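Local coordinates for protein esterase LipW (Mycobacterium marinum, PDB 3QH4) that probably hydrolyses carboxylic esters, as an alpha/beta-hydrolase-fold esterase with strict substrate selectivity, at residues V75-A80 with A118-D123; A25-T30 with G216-L221; P17-V22 with D291-E296; D262-Y267 with T278-F283. All blocks are in the same frame, centred on the assembly; numbering follows the deposited sequence. Where two conformers were deposited one is given.

Contact 1 of 4, residues V75-A80 with A118-D123; sequences VRIYRA and AVVSVD
Arg76 and Ser121 exchange both of their backbone hydrogen bonds, and two residues on Tyr78 and Val119 do the same, so 75-79 and 118-122 run antiparallel in regular register. The straightest of the four bonds joins Ser121 N to Arg76 O (2.9 Å, 177°); Tyr78 N reaches Val119 O at 2.8 Å. Between these hydrogen-bonded pairs lies the non-hydrogen-bonded pair Ile77 and Val120, where the CA atoms of Ile77 and Val120 also lean on the carbonyls of Val119 and Arg76 in CA-H...O contacts.

Apolar contact divides between the two faces. On one, Val120 spreads its methyls over two neighbours: CG1 touches Val75 CB at 3.9 Å, while CG2 lies beside Ile77 CG2 at 4.1 Å, the two side chains pointing the same way. On the other, Tyr78 has CG anti to its carbonyl carbon (chi1 -57°), which carries the ring across Val119, its CD1 at 4.0 Å from Val119 CB; Val119 O sits at the ring edge, in plane, and Ser121 CB is near CE1.

Two polar ends are joined by one water, which bridges Tyr78 OH (3.0 Å) and Ser121 OG (2.7 Å); the same phenol oxygen is hydrogen-bonded to His105 ND1. Arg76 turns its guanidinium to Asp62 and Asp102 in salt bridges.

Strand 59-66 flanks 75-79 on its other edge, and strand 85-91 lies parallel along the far edge of 118-122. Helix 105-115 packs on the Tyr78 face of this mixed alpha/beta-hydrolase sheet, whereas helix 134-148, with Phe155, covers the face of Val75, Ile77 and Val120.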
loop_
_atom_site.group_PDB
_atom_site.type_symbol
_atom_site.label_atom_id
_atom_site.label_comp_id
_atom_site.label_asym_id
_atom_site.label_seq_id
_atom_site.Cartn_x
_atom_site.Cartn_y
_atom_site.Cartn_z
ATOM N N VAL A 75 8.825 1.424 -12.983
ATOM C CA VAL A 75 9.173 1.350 -11.571
ATOM C C VAL A 75 9.909 2.615 -11.178
ATOM O O VAL A 75 10.497 3.309 -12.027
ATOM C CB VAL A 75 10.029 0.099 -11.217
ATOM C CG1 VAL A 75 9.203 -1.209 -11.371
ATOM C CG2 VAL A 75 11.334 0.055 -12.048
ATOM N N ARG A 76 9.848 2.935 -9.891
ATOM C CA ARG A 76 10.708 3.978 -9.332
ATOM C C ARG A 76 11.586 3.331 -8.275
ATOM O O ARG A 76 11.097 2.659 -7.370
ATOM C CB ARG A 76 9.888 5.126 -8.738
ATOM C CG ARG A 76 10.783 6.250 -8.150
ATOM C CD ARG A 76 10.009 7.551 -7.991
ATOM N NE ARG A 76 9.574 8.088 -9.287
ATOM C CZ ARG A 76 8.628 9.006 -9.444
ATOM N NH1 ARG A 76 7.974 9.515 -8.391
ATOM N NH2 ARG A 76 8.335 9.428 -10.684
ATOM N N ILE A 77 12.889 3.544 -8.396
ATOM C CA ILE A 77 13.817 2.897 -7.483
ATOM C C ILE A 77 14.413 3.942 -6.546
ATOM O O ILE A 77 14.991 4.942 -7.006
ATOM C CB ILE A 77 14.920 2.132 -8.240
ATOM C CG1 ILE A 77 14.291 1.180 -9.266
ATOM C CG2 ILE A 77 15.800 1.324 -7.257
ATOM C CD1 ILE A 77 15.301 0.544 -10.217
ATOM N N TYR A 78 14.285 3.672 -5.246
ATOM C CA TYR A 78 14.793 4.555 -4.193
ATOM C C TYR A 78 15.960 3.857 -3.537
ATOM O O TYR A 78 15.853 2.684 -3.193
ATOM C CB TYR A 78 13.691 4.800 -3.145
ATOM C CG TYR A 78 12.410 5.389 -3.685
ATOM C CD1 TYR A 78 11.482 4.591 -4.365
ATOM C CD2 TYR A 78 12.106 6.731 -3.473
ATOM C CE1 TYR A 78 10.300 5.127 -4.834
ATOM C CE2 TYR A 78 10.930 7.286 -3.926
ATOM C CZ TYR A 78 10.030 6.473 -4.608
ATOM O OH TYR A 78 8.872 7.017 -5.047
ATOM N N ARG A 79 17.110 4.537 -3.404
ATOM C CA ARG A 79 18.250 3.879 -2.779
ATOM C C ARG A 79 18.774 4.757 -1.628
ATOM O O ARG A 79 19.186 5.916 -1.835
ATOM C CB ARG A 79 19.350 3.548 -3.795
ATOM C CG ARG A 79 18.923 2.564 -4.912
ATOM C CD ARG A 79 20.055 2.383 -5.881
ATOM N NE ARG A 79 19.908 1.243 -6.777
ATOM C CZ ARG A 79 19.415 1.323 -8.010
ATOM N NH1 ARG A 79 18.980 2.490 -8.488
ATOM N NH2 ARG A 79 19.338 0.226 -8.768
ATOM N N ALA A 80 18.751 4.210 -0.420
ATOM C CA ALA A 80 19.261 4.906 0.762
ATOM C C ALA A 80 20.184 4.017 1.602
ATOM O O ALA A 80 20.216 4.111 2.863
ATOM C CB ALA A 80 18.121 5.426 1.601
ATOM N N ALA A 118 16.729 -0.081 -0.088
ATOM C CA ALA A 118 16.204 0.297 -1.393
ATOM C C ALA A 118 14.710 -0.038 -1.426
ATOM O O ALA A 118 14.237 -0.977 -0.752
ATOM C CB ALA A 118 16.933 -0.479 -2.507
ATOM N N VAL A 119 13.974 0.755 -2.189
ATOM C CA VAL A 119 12.550 0.491 -2.402
ATOM C C VAL A 119 12.326 0.505 -3.919
ATOM O O VAL A 119 12.796 1.414 -4.622
ATOM C CB VAL A 119 11.681 1.578 -1.725
ATOM C CG1 VAL A 119 10.177 1.358 -2.013
ATOM C CG2 VAL A 119 11.919 1.606 -0.184
ATOM N N VAL A 120 11.599 -0.485 -4.412
ATOM C CA VAL A 120 11.201 -0.487 -5.833
ATOM C C VAL A 120 9.684 -0.370 -5.843
ATOM O O VAL A 120 8.981 -1.302 -5.425
ATOM C CB VAL A 120 11.692 -1.742 -6.572
ATOM C CG1 VAL A 120 11.264 -1.768 -8.045
ATOM C CG2 VAL A 120 13.233 -1.833 -6.481
ATOM N N SER A 121 9.198 0.777 -6.334
ATOM C CA SER A 121 7.765 1.069 -6.340
ATOM C C SER A 121 7.190 0.696 -7.710
ATOM O O SER A 121 7.755 1.089 -8.756
ATOM C CB SER A 121 7.544 2.558 -6.028
ATOM O OG SER A 121 6.173 2.889 -6.124
ATOM N N VAL A 122 6.066 -0.029 -7.689
ATOM C CA VAL A 122 5.463 -0.607 -8.907
ATOM C C VAL A 122 4.378 0.296 -9.498
ATOM O O VAL A 122 3.405 0.636 -8.797
ATOM C CB VAL A 122 4.829 -1.998 -8.605
ATOM C CG1 VAL A 122 4.243 -2.633 -9.897
ATOM C CG2 VAL A 122 5.811 -2.942 -7.969
ATOM N N ASP A 123 4.533 0.687 -10.764
ATOM C CA ASP A 123 3.476 1.459 -11.435
ATOM C C ASP A 123 2.546 0.453 -12.097
ATOM O O ASP A 123 2.613 0.241 -13.328
ATOM C CB ASP A 123 4.080 2.396 -12.497
ATOM C CG ASP A 123 3.091 3.397 -13.045
ATOM O OD1 ASP A 123 1.996 3.565 -12.486
ATOM O OD2 ASP A 123 3.437 4.055 -14.064
HETATM O O HOH W 1 6.357 5.571 -5.670
#

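Contact 2 of 4, residues A25-T30 with G216-L221; sequences ARIDFT and GEAASL
A bend at chi3 (72°) turns the guanidinium of Arg26 toward Glu217, whose own chain is extended beyond CG and comes across to meet it. In the conformer described, the salt bridge uses a single nitrogen: Arg26 NH2 to Glu217 OE1, 3.1 Å. The oxygen lies almost in the guanidinium plane, but the nitrogen stands above the carboxylate, the two planes being 79° apart, so this is no paired, coplanar bridge. A water spans the same groups, accepting from Arg26 NH1 and donating to Glu217 OE1 at 2.8 Å. Arg26 NE is also paired with Asp215, just ahead of the helix, which probably shares its charge between two carboxylates.

Farther along the loop, Ile27 and Phe29 both meet the small Ala218. Its CB touches Ile27 CG2 at 3.6 Å and Phe29 CB at 3.8 Å. One turn on, Leu221 CD2 packs against the Phe29 carbonyl oxygen (3.5 Å) and beside Thr30 CG2. That carbonyl oxygen is hydrogen-bonded to His225 farther along the helix, and the Phe29 ring meets Phe214 edge-to-face.

The bond from Thr30 N to Asp28 OD1 (3.1 Å) closes an Asx turn, and Thr30 OG1 adds a second bond to that oxygen from the same face. Thr30 is in turn the N-cap of helix 31-56. The arrangement thus sets an N-terminal loop, ending in a capped helix start, against helix 216-227 of the alpha/beta-hydrolase fold.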
loop_
_atom_site.group_PDB
_atom_site.type_symbol
_atom_site.label_atom_id
_atom_site.label_comp_id
_atom_site.label_asym_id
_atom_site.label_seq_id
_atom_site.Cartn_x
_atom_site.Cartn_y
_atom_site.Cartn_z
ATOM N N ALA A 25 -13.689 16.269 2.787
ATOM C CA ALA A 25 -14.566 15.719 1.735
ATOM C C ALA A 25 -14.502 14.216 1.640
ATOM O O ALA A 25 -13.437 13.607 1.808
ATOM C CB ALA A 25 -14.239 16.345 0.365
ATOM N N ARG A 26 -15.671 13.625 1.373
ATOM C CA ARG A 26 -15.737 12.226 0.958
ATOM C C ARG A 26 -15.193 12.090 -0.459
ATOM O O ARG A 26 -15.251 13.028 -1.270
ATOM C CB ARG A 26 -17.178 11.722 0.965
ATOM C CG ARG A 26 -17.818 11.715 2.356
ATOM C CD ARG A 26 -19.286 11.323 2.254
ATOM N NE ARG A 26 -19.415 9.902 1.935
ATOM C CZ ARG A 26 -20.549 9.319 1.549
ATOM N NH1 ARG A 26 -21.649 10.053 1.363
ATOM N NH2 ARG A 26 -20.595 8.014 1.333
ATOM N N ILE A 27 -14.645 10.922 -0.760
ATOM C CA ILE A 27 -14.303 10.581 -2.147
ATOM C C ILE A 27 -15.565 10.122 -2.859
ATOM O O ILE A 27 -16.517 9.654 -2.228
ATOM C CB ILE A 27 -13.232 9.449 -2.195
ATOM C CG1 ILE A 27 -12.539 9.382 -3.567
ATOM C CG2 ILE A 27 -13.812 8.087 -1.766
ATOM C CD1 ILE A 27 -11.248 8.551 -3.516
ATOM N N ASP A 28 -15.555 10.245 -4.183
ATOM C CA ASP A 28 -16.599 9.674 -5.025
ATOM C C ASP A 28 -15.861 8.634 -5.872
ATOM O O ASP A 28 -14.961 8.972 -6.623
ATOM C CB ASP A 28 -17.184 10.802 -5.876
ATOM C CG ASP A 28 -18.209 10.326 -6.887
ATOM O OD1 ASP A 28 -18.343 9.108 -7.133
ATOM O OD2 ASP A 28 -18.891 11.215 -7.453
ATOM N N PHE A 29 -16.239 7.363 -5.739
ATOM C CA PHE A 29 -15.456 6.311 -6.402
ATOM C C PHE A 29 -16.202 5.669 -7.559
ATOM O O PHE A 29 -15.938 4.528 -7.912
ATOM C CB PHE A 29 -14.969 5.248 -5.397
ATOM C CG PHE A 29 -13.564 4.746 -5.683
ATOM C CD1 PHE A 29 -12.495 5.621 -5.644
ATOM C CD2 PHE A 29 -13.326 3.393 -5.957
ATOM C CE1 PHE A 29 -11.180 5.173 -5.912
ATOM C CE2 PHE A 29 -12.008 2.926 -6.220
ATOM C CZ PHE A 29 -10.952 3.831 -6.175
ATOM N N THR A 30 -17.121 6.423 -8.171
ATOM C CA THR A 30 -17.714 5.971 -9.442
ATOM C C THR A 30 -16.652 6.019 -10.537
ATOM O O THR A 30 -15.667 6.742 -10.415
ATOM C CB THR A 30 -18.923 6.859 -9.874
ATOM O OG1 THR A 30 -18.484 8.215 -10.043
ATOM C CG2 THR A 30 -20.051 6.782 -8.854
ATOM N N GLY A 216 -16.838 3.492 3.402
ATOM C CA GLY A 216 -17.376 2.161 3.169
ATOM C C GLY A 216 -18.127 2.049 1.844
ATOM O O GLY A 216 -18.156 0.972 1.200
ATOM N N GLU A 217 -18.774 3.139 1.451
ATOM C CA GLU A 217 -19.461 3.122 0.163
ATOM C C GLU A 217 -18.462 3.048 -0.990
ATOM O O GLU A 217 -18.648 2.246 -1.926
ATOM C CB GLU A 217 -20.434 4.285 0.055
ATOM C CG GLU A 217 -21.527 4.108 1.074
ATOM C CD GLU A 217 -22.575 5.196 1.064
ATOM O OE1 GLU A 217 -22.642 5.991 0.101
ATOM O OE2 GLU A 217 -23.347 5.234 2.045
ATOM N N ALA A 218 -17.399 3.840 -0.919
ATOM C CA ALA A 218 -16.322 3.735 -1.904
ATOM C C ALA A 218 -15.685 2.343 -1.898
ATOM O O ALA A 218 -15.293 1.845 -2.941
ATOM C CB ALA A 218 -15.249 4.812 -1.659
ATOM N N ALA A 219 -15.579 1.718 -0.725
ATOM C CA ALA A 219 -14.932 0.413 -0.648
ATOM C C ALA A 219 -15.752 -0.630 -1.434
ATOM O O ALA A 219 -15.184 -1.494 -2.135
ATOM C CB ALA A 219 -14.730 0.015 0.811
ATOM N N SER A 220 -17.077 -0.509 -1.363
ATOM C CA SER A 220 -17.945 -1.397 -2.127
ATOM C C SER A 220 -17.735 -1.228 -3.643
ATOM O O SER A 220 -17.564 -2.233 -4.376
ATOM C CB SER A 220 -19.408 -1.189 -1.771
ATOM O OG SER A 220 -20.205 -1.978 -2.642
ATOM N N LEU A 221 -17.747 0.019 -4.110
ATOM C CA LEU A 221 -17.478 0.319 -5.536
ATOM C C LEU A 221 -16.086 -0.162 -5.942
ATOM O O LEU A 221 -15.917 -0.740 -7.023
ATOM C CB LEU A 221 -17.568 1.822 -5.806
ATOM C CG LEU A 221 -18.951 2.401 -6.143
ATOM C CD1 LEU A 221 -19.954 1.951 -5.157
ATOM C CD2 LEU A 221 -18.881 3.932 -6.172
HETATM O O HOH W 2 -23.781 8.470 -0.394
#

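Contact 3 of 4, residues P17-V22 with D291-E296; sequences PLLRAV and DSLLPE
Leu18 meets Leu294 mainly through its backbone: Leu294 CD1 lies 3.4 Å from Leu18 O and 3.9 Å from Leu18 CB. This methyl thus rests on the short helix 17-20 itself, close also to the backbone N of Leu19. The side chains of Leu18 and Leu19 both reach Trp297 as well, a few residues beyond Leu294.

Leu19 sends its branch to the preceding residue, Leu293. With CG anti to the backbone N (chi1 -177°), its CD1 comes to 4.0 Å from Leu293 CB and is equally near Leu293 CD1, the two side chains crossing at about a right angle. Both leucines also touch Cys287. Here the N-terminal part of the chain covers the end of helix 290-293, which follows His288. In this alpha/beta-hydrolase fold His288 is probably the histidine of a Ser166-His288-Asp258 triad, and Leu293 lies near that group without touching it.

Val22, at the end of 17-22, presents one methyl to both leucines. Its CG2 is 3.9 Å from Leu293 CB and equally 3.9 Å from Leu294 CG. It slides past Leu293 in the opposite direction but crosses Leu294 at a slant. The chain turns out of the helix at Leu294 (phi -143°), and the consecutive Leu293 and Leu294 both point toward 17-22. No hydrogen bond crosses between the segments; Leu294 O is instead hydrogen-bonded to Ser300 OG.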
loop_
_atom_site.group_PDB
_atom_site.type_symbol
_atom_site.label_atom_id
_atom_site.label_comp_id
_atom_site.label_asym_id
_atom_site.label_seq_id
_atom_site.Cartn_x
_atom_site.Cartn_y
_atom_site.Cartn_z
ATOM N N PRO A 17 -8.089 17.505 15.531
ATOM C CA PRO A 17 -8.395 18.786 14.866
ATOM C C PRO A 17 -7.427 19.135 13.722
ATOM O O PRO A 17 -7.843 19.724 12.738
ATOM C CB PRO A 17 -8.291 19.834 15.987
ATOM C CG PRO A 17 -8.257 19.080 17.271
ATOM C CD PRO A 17 -8.069 17.608 17.007
ATOM N N LEU A 18 -6.166 18.748 13.814
ATOM C CA LEU A 18 -5.221 19.088 12.736
ATOM C C LEU A 18 -5.594 18.330 11.475
ATOM O O LEU A 18 -5.515 18.848 10.349
ATOM C CB LEU A 18 -3.769 18.757 13.135
ATOM C CG LEU A 18 -3.136 19.550 14.277
ATOM C CD1 LEU A 18 -1.778 18.932 14.718
ATOM C CD2 LEU A 18 -2.937 21.003 13.847
ATOM N N LEU A 19 -6.012 17.087 11.658
ATOM C CA LEU A 19 -6.411 16.282 10.532
ATOM C C LEU A 19 -7.792 16.656 10.032
ATOM O O LEU A 19 -8.013 16.719 8.822
ATOM C CB LEU A 19 -6.319 14.787 10.890
ATOM C CG LEU A 19 -6.639 13.805 9.779
ATOM C CD1 LEU A 19 -5.644 13.909 8.632
ATOM C CD2 LEU A 19 -6.653 12.375 10.418
ATOM N N ARG A 20 -8.699 16.971 10.957
ATOM C CA ARG A 20 -10.032 17.458 10.628
ATOM C C ARG A 20 -10.000 18.644 9.668
ATOM O O ARG A 20 -10.892 18.779 8.837
ATOM C CB ARG A 20 -10.765 17.875 11.899
ATOM C CG ARG A 20 -12.287 17.958 11.748
ATOM C CD ARG A 20 -12.899 18.545 13.027
ATOM N NE ARG A 20 -12.494 17.756 14.172
ATOM C CZ ARG A 20 -12.302 18.226 15.405
ATOM N NH1 ARG A 20 -12.503 19.520 15.671
ATOM N NH2 ARG A 20 -11.928 17.394 16.385
ATOM N N ALA A 21 -8.992 19.509 9.801
ATOM C CA ALA A 21 -8.898 20.694 8.967
ATOM C C ALA A 21 -8.680 20.390 7.489
ATOM O O ALA A 21 -9.037 21.208 6.636
ATOM C CB ALA A 21 -7.775 21.628 9.491
ATOM N N VAL A 22 -8.104 19.224 7.184
ATOM C CA VAL A 22 -7.809 18.828 5.787
ATOM C C VAL A 22 -8.667 17.676 5.262
ATOM O O VAL A 22 -8.751 17.463 4.038
ATOM C CB VAL A 22 -6.284 18.497 5.538
ATOM C CG1 VAL A 22 -5.406 19.750 5.705
ATOM C CG2 VAL A 22 -5.771 17.343 6.429
ATOM N N ASP A 291 -1.565 9.788 6.725
ATOM C CA ASP A 291 -0.159 10.127 6.531
ATOM C C ASP A 291 0.093 10.791 5.181
ATOM O O ASP A 291 1.122 11.468 5.030
ATOM C CB ASP A 291 0.746 8.910 6.704
ATOM C CG ASP A 291 0.384 7.798 5.737
ATOM O OD1 ASP A 291 -0.769 7.323 5.791
ATOM O OD2 ASP A 291 1.233 7.443 4.888
ATOM N N SER A 292 -0.839 10.623 4.232
ATOM C CA SER A 292 -0.822 11.366 2.956
ATOM C C SER A 292 -1.405 12.766 3.104
ATOM O O SER A 292 -0.869 13.746 2.524
ATOM C CB SER A 292 -1.609 10.581 1.896
ATOM O OG SER A 292 -0.959 9.343 1.644
ATOM N N LEU A 293 -2.496 12.875 3.865
ATOM C CA LEU A 293 -3.157 14.156 4.116
ATOM C C LEU A 293 -2.281 15.123 4.906
ATOM O O LEU A 293 -2.290 16.329 4.624
ATOM C CB LEU A 293 -4.508 13.971 4.838
ATOM C CG LEU A 293 -5.621 13.277 4.020
ATOM C CD1 LEU A 293 -6.681 12.650 4.937
ATOM C CD2 LEU A 293 -6.290 14.250 3.025
ATOM N N LEU A 294 -1.533 14.589 5.871
ATOM C CA LEU A 294 -0.744 15.426 6.784
ATOM C C LEU A 294 0.581 14.754 7.096
ATOM O O LEU A 294 0.769 14.268 8.196
ATOM C CB LEU A 294 -1.502 15.635 8.101
ATOM C CG LEU A 294 -2.441 16.796 8.331
ATOM C CD1 LEU A 294 -2.775 16.941 9.824
ATOM C CD2 LEU A 294 -1.860 18.122 7.774
ATOM N N PRO A 295 1.518 14.728 6.132
ATOM C CA PRO A 295 2.715 13.908 6.404
ATOM C C PRO A 295 3.619 14.466 7.507
ATOM O O PRO A 295 4.427 13.717 8.071
ATOM C CB PRO A 295 3.455 13.873 5.062
ATOM C CG PRO A 295 2.809 14.873 4.201
ATOM C CD PRO A 295 1.442 15.203 4.745
ATOM N N GLU A 296 3.459 15.747 7.859
ATOM C CA GLU A 296 4.292 16.310 8.940
ATOM C C GLU A 296 3.676 16.160 10.344
ATOM O O GLU A 296 4.294 16.490 11.347
ATOM C CB GLU A 296 4.600 17.799 8.684
ATOM C CG GLU A 296 4.804 18.190 7.254
ATOM C CD GLU A 296 5.916 17.451 6.551
ATOM O OE1 GLU A 296 6.830 16.929 7.222
ATOM O OE2 GLU A 296 5.859 17.412 5.301
#

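Contact 4 of 4, residues D262-Y267 with T278-F283; sequences DEVLDY and TELHIF
Val264 and Leu265 of helix 261-273 pack on Leu280 and Ile282 of strand 278-283, within the beta-alpha-beta unit that begins with strand 250-255. Helix and strand segments run nearly antiparallel, at 157°, with their axes 10.0 Å apart, and branched apolar side chains fill the space between them.

On the strand, Leu280 and Ile282 rise from the same face as two neighbouring bumps. The end of Leu265 enters the dip between them: its CD2 is 4.0 Å from Leu280 CD2 and 3.9 Å from Ile282 CG1, and the Leu265 side chain crosses that of Ile282 at about a right angle. Leu280, with CG anti to its backbone N (chi1 162°), forks toward the helix; one prong meets Leu265 while the other, CD1, turns to Val264.

Val264 also touches Ile252, on the adjoining strand, and Pro195, so the helix spans more than the outermost strand of the sheet. Ala268, one turn farther along, receives Leu280 as well. The valine makes its nearest approach to the strand segment through CG1, 4.1 Å from Leu280 CD1 and 4.4 Å from Ile282 CD1.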
loop_
_atom_site.group_PDB
_atom_site.type_symbol
_atom_site.label_atom_id
_atom_site.label_comp_id
_atom_site.label_asym_id
_atom_site.label_seq_id
_atom_site.Cartn_x
_atom_site.Cartn_y
_atom_site.Cartn_z
ATOM N N ASP A 262 -11.723 -2.830 10.780
ATOM C CA ASP A 262 -12.060 -4.167 11.326
ATOM C C ASP A 262 -11.427 -5.317 10.551
ATOM O O ASP A 262 -11.011 -6.327 11.137
ATOM C CB ASP A 262 -13.582 -4.357 11.396
ATOM C CG ASP A 262 -14.225 -3.505 12.490
ATOM O OD1 ASP A 262 -13.517 -2.748 13.205
ATOM O OD2 ASP A 262 -15.462 -3.575 12.611
ATOM N N GLU A 263 -11.345 -5.181 9.232
ATOM C CA GLU A 263 -10.700 -6.295 8.490
ATOM C C GLU A 263 -9.203 -6.355 8.824
ATOM O O GLU A 263 -8.610 -7.419 8.843
ATOM C CB GLU A 263 -10.997 -6.210 6.992
ATOM C CG GLU A 263 -10.368 -5.043 6.252
ATOM C CD GLU A 263 -11.190 -4.665 5.042
ATOM O OE1 GLU A 263 -10.659 -4.792 3.924
ATOM O OE2 GLU A 263 -12.379 -4.287 5.219
ATOM N N VAL A 264 -8.622 -5.198 9.147
ATOM C CA VAL A 264 -7.232 -5.155 9.599
ATOM C C VAL A 264 -7.083 -5.915 10.913
ATOM O O VAL A 264 -6.210 -6.765 11.049
ATOM C CB VAL A 264 -6.728 -3.703 9.762
ATOM C CG1 VAL A 264 -5.440 -3.668 10.613
ATOM C CG2 VAL A 264 -6.458 -3.119 8.413
ATOM N N LEU A 265 -7.942 -5.602 11.873
ATOM C CA LEU A 265 -7.909 -6.297 13.146
ATOM C C LEU A 265 -8.156 -7.814 12.996
ATOM O O LEU A 265 -7.478 -8.611 13.643
ATOM C CB LEU A 265 -8.923 -5.669 14.106
ATOM C CG LEU A 265 -8.607 -4.255 14.573
ATOM C CD1 LEU A 265 -9.808 -3.666 15.337
ATOM C CD2 LEU A 265 -7.336 -4.268 15.470
ATOM N N ASP A 266 -9.146 -8.211 12.184
ATOM C CA ASP A 266 -9.439 -9.633 11.940
ATOM C C ASP A 266 -8.192 -10.332 11.370
ATOM O O ASP A 266 -7.812 -11.426 11.795
ATOM C CB ASP A 266 -10.612 -9.784 10.946
ATOM C CG ASP A 266 -11.978 -9.302 11.505
ATOM O OD1 ASP A 266 -12.178 -9.211 12.732
ATOM O OD2 ASP A 266 -12.889 -9.033 10.673
ATOM N N TYR A 267 -7.555 -9.687 10.395
ATOM C CA TYR A 267 -6.410 -10.296 9.696
ATOM C C TYR A 267 -5.233 -10.426 10.661
ATOM O O TYR A 267 -4.557 -11.456 10.694
ATOM C CB TYR A 267 -6.004 -9.439 8.492
ATOM C CG TYR A 267 -5.135 -10.149 7.456
ATOM C CD1 TYR A 267 -5.639 -11.231 6.709
ATOM C CD2 TYR A 267 -3.828 -9.755 7.232
ATOM C CE1 TYR A 267 -4.834 -11.887 5.747
ATOM C CE2 TYR A 267 -3.021 -10.406 6.287
ATOM C CZ TYR A 267 -3.548 -11.452 5.535
ATOM O OH TYR A 267 -2.750 -12.073 4.590
ATOM N N THR A 278 3.786 -10.795 14.287
ATOM C CA THR A 278 3.003 -9.653 13.794
ATOM C C THR A 278 3.099 -8.481 14.756
ATOM O O THR A 278 2.884 -8.626 15.987
ATOM C CB THR A 278 1.495 -10.066 13.637
ATOM O OG1 THR A 278 1.430 -11.206 12.771
ATOM C CG2 THR A 278 0.668 -8.933 12.961
ATOM N N GLU A 279 3.436 -7.327 14.192
ATOM C CA GLU A 279 3.357 -6.068 14.942
ATOM C C GLU A 279 2.139 -5.344 14.406
ATOM O O GLU A 279 1.986 -5.171 13.187
ATOM C CB GLU A 279 4.641 -5.254 14.741
ATOM C CG GLU A 279 4.593 -3.919 15.494
ATOM C CD GLU A 279 5.966 -3.327 15.752
ATOM O OE1 GLU A 279 6.829 -3.466 14.879
ATOM O OE2 GLU A 279 6.184 -2.729 16.837
ATOM N N LEU A 280 1.265 -4.907 15.308
ATOM C CA LEU A 280 0.019 -4.275 14.892
ATOM C C LEU A 280 -0.111 -2.937 15.584
ATOM O O LEU A 280 0.140 -2.843 16.774
ATOM C CB LEU A 280 -1.176 -5.151 15.301
ATOM C CG LEU A 280 -2.571 -4.504 15.344
ATOM C CD1 LEU A 280 -3.040 -4.191 13.913
ATOM C CD2 LEU A 280 -3.561 -5.441 16.068
ATOM N N HIS A 281 -0.524 -1.910 14.834
ATOM C CA HIS A 281 -0.866 -0.626 15.454
ATOM C C HIS A 281 -2.140 -0.013 14.905
ATOM O O HIS A 281 -2.309 0.068 13.670
ATOM C CB HIS A 281 0.232 0.425 15.274
ATOM C CG HIS A 281 0.124 1.533 16.266
ATOM N ND1 HIS A 281 0.740 1.480 17.493
ATOM C CD2 HIS A 281 -0.545 2.708 16.226
ATOM C CE1 HIS A 281 0.459 2.570 18.173
ATOM N NE2 HIS A 281 -0.319 3.336 17.428
ATOM N N ILE A 282 -3.003 0.431 15.819
ATOM C CA ILE A 282 -4.172 1.224 15.435
ATOM C C ILE A 282 -3.896 2.642 15.947
ATOM O O ILE A 282 -3.686 2.852 17.137
ATOM C CB ILE A 282 -5.491 0.686 16.068
ATOM C CG1 ILE A 282 -5.787 -0.743 15.583
ATOM C CG2 ILE A 282 -6.689 1.631 15.717
ATOM C CD1 ILE A 282 -5.938 -0.844 14.013
ATOM N N PHE A 283 -3.922 3.610 15.029
ATOM C CA PHE A 283 -3.639 5.004 15.373
ATOM C C PHE A 283 -4.937 5.730 15.664
ATOM O O PHE A 283 -5.866 5.693 14.846
ATOM C CB PHE A 283 -2.930 5.693 14.192
ATOM C CG PHE A 283 -1.529 5.208 13.991
ATOM C CD1 PHE A 283 -0.470 5.815 14.706
ATOM C CD2 PHE A 283 -1.256 4.178 13.108
ATOM C CE1 PHE A 283 0.855 5.378 14.517
ATOM C CE2 PHE A 283 0.079 3.700 12.936
ATOM C CZ PHE A 283 1.120 4.326 13.653
#

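Overall arrangement
From the N terminus, 17-22 opens first and 25-30 follows almost at once, so contacts 3 and 2 adjoin in sequence although their centres lie 19 Å apart. Contact 1 then opens and closes early, at 75-80 with 118-123, within both longer loops. Contact 2 closes at 216-221, contact 4 opens and closes at 262-267 with 278-283, and contact 3 closes last at 291-296, enclosing all the others; none cross. Contacts 1 and 4 lie toward opposite edges of the same sheet, their centres about 26 Å apart, whereas contacts 2 and 3 bring the N-terminal region onto helix 216-227 and the end of helix 290-293.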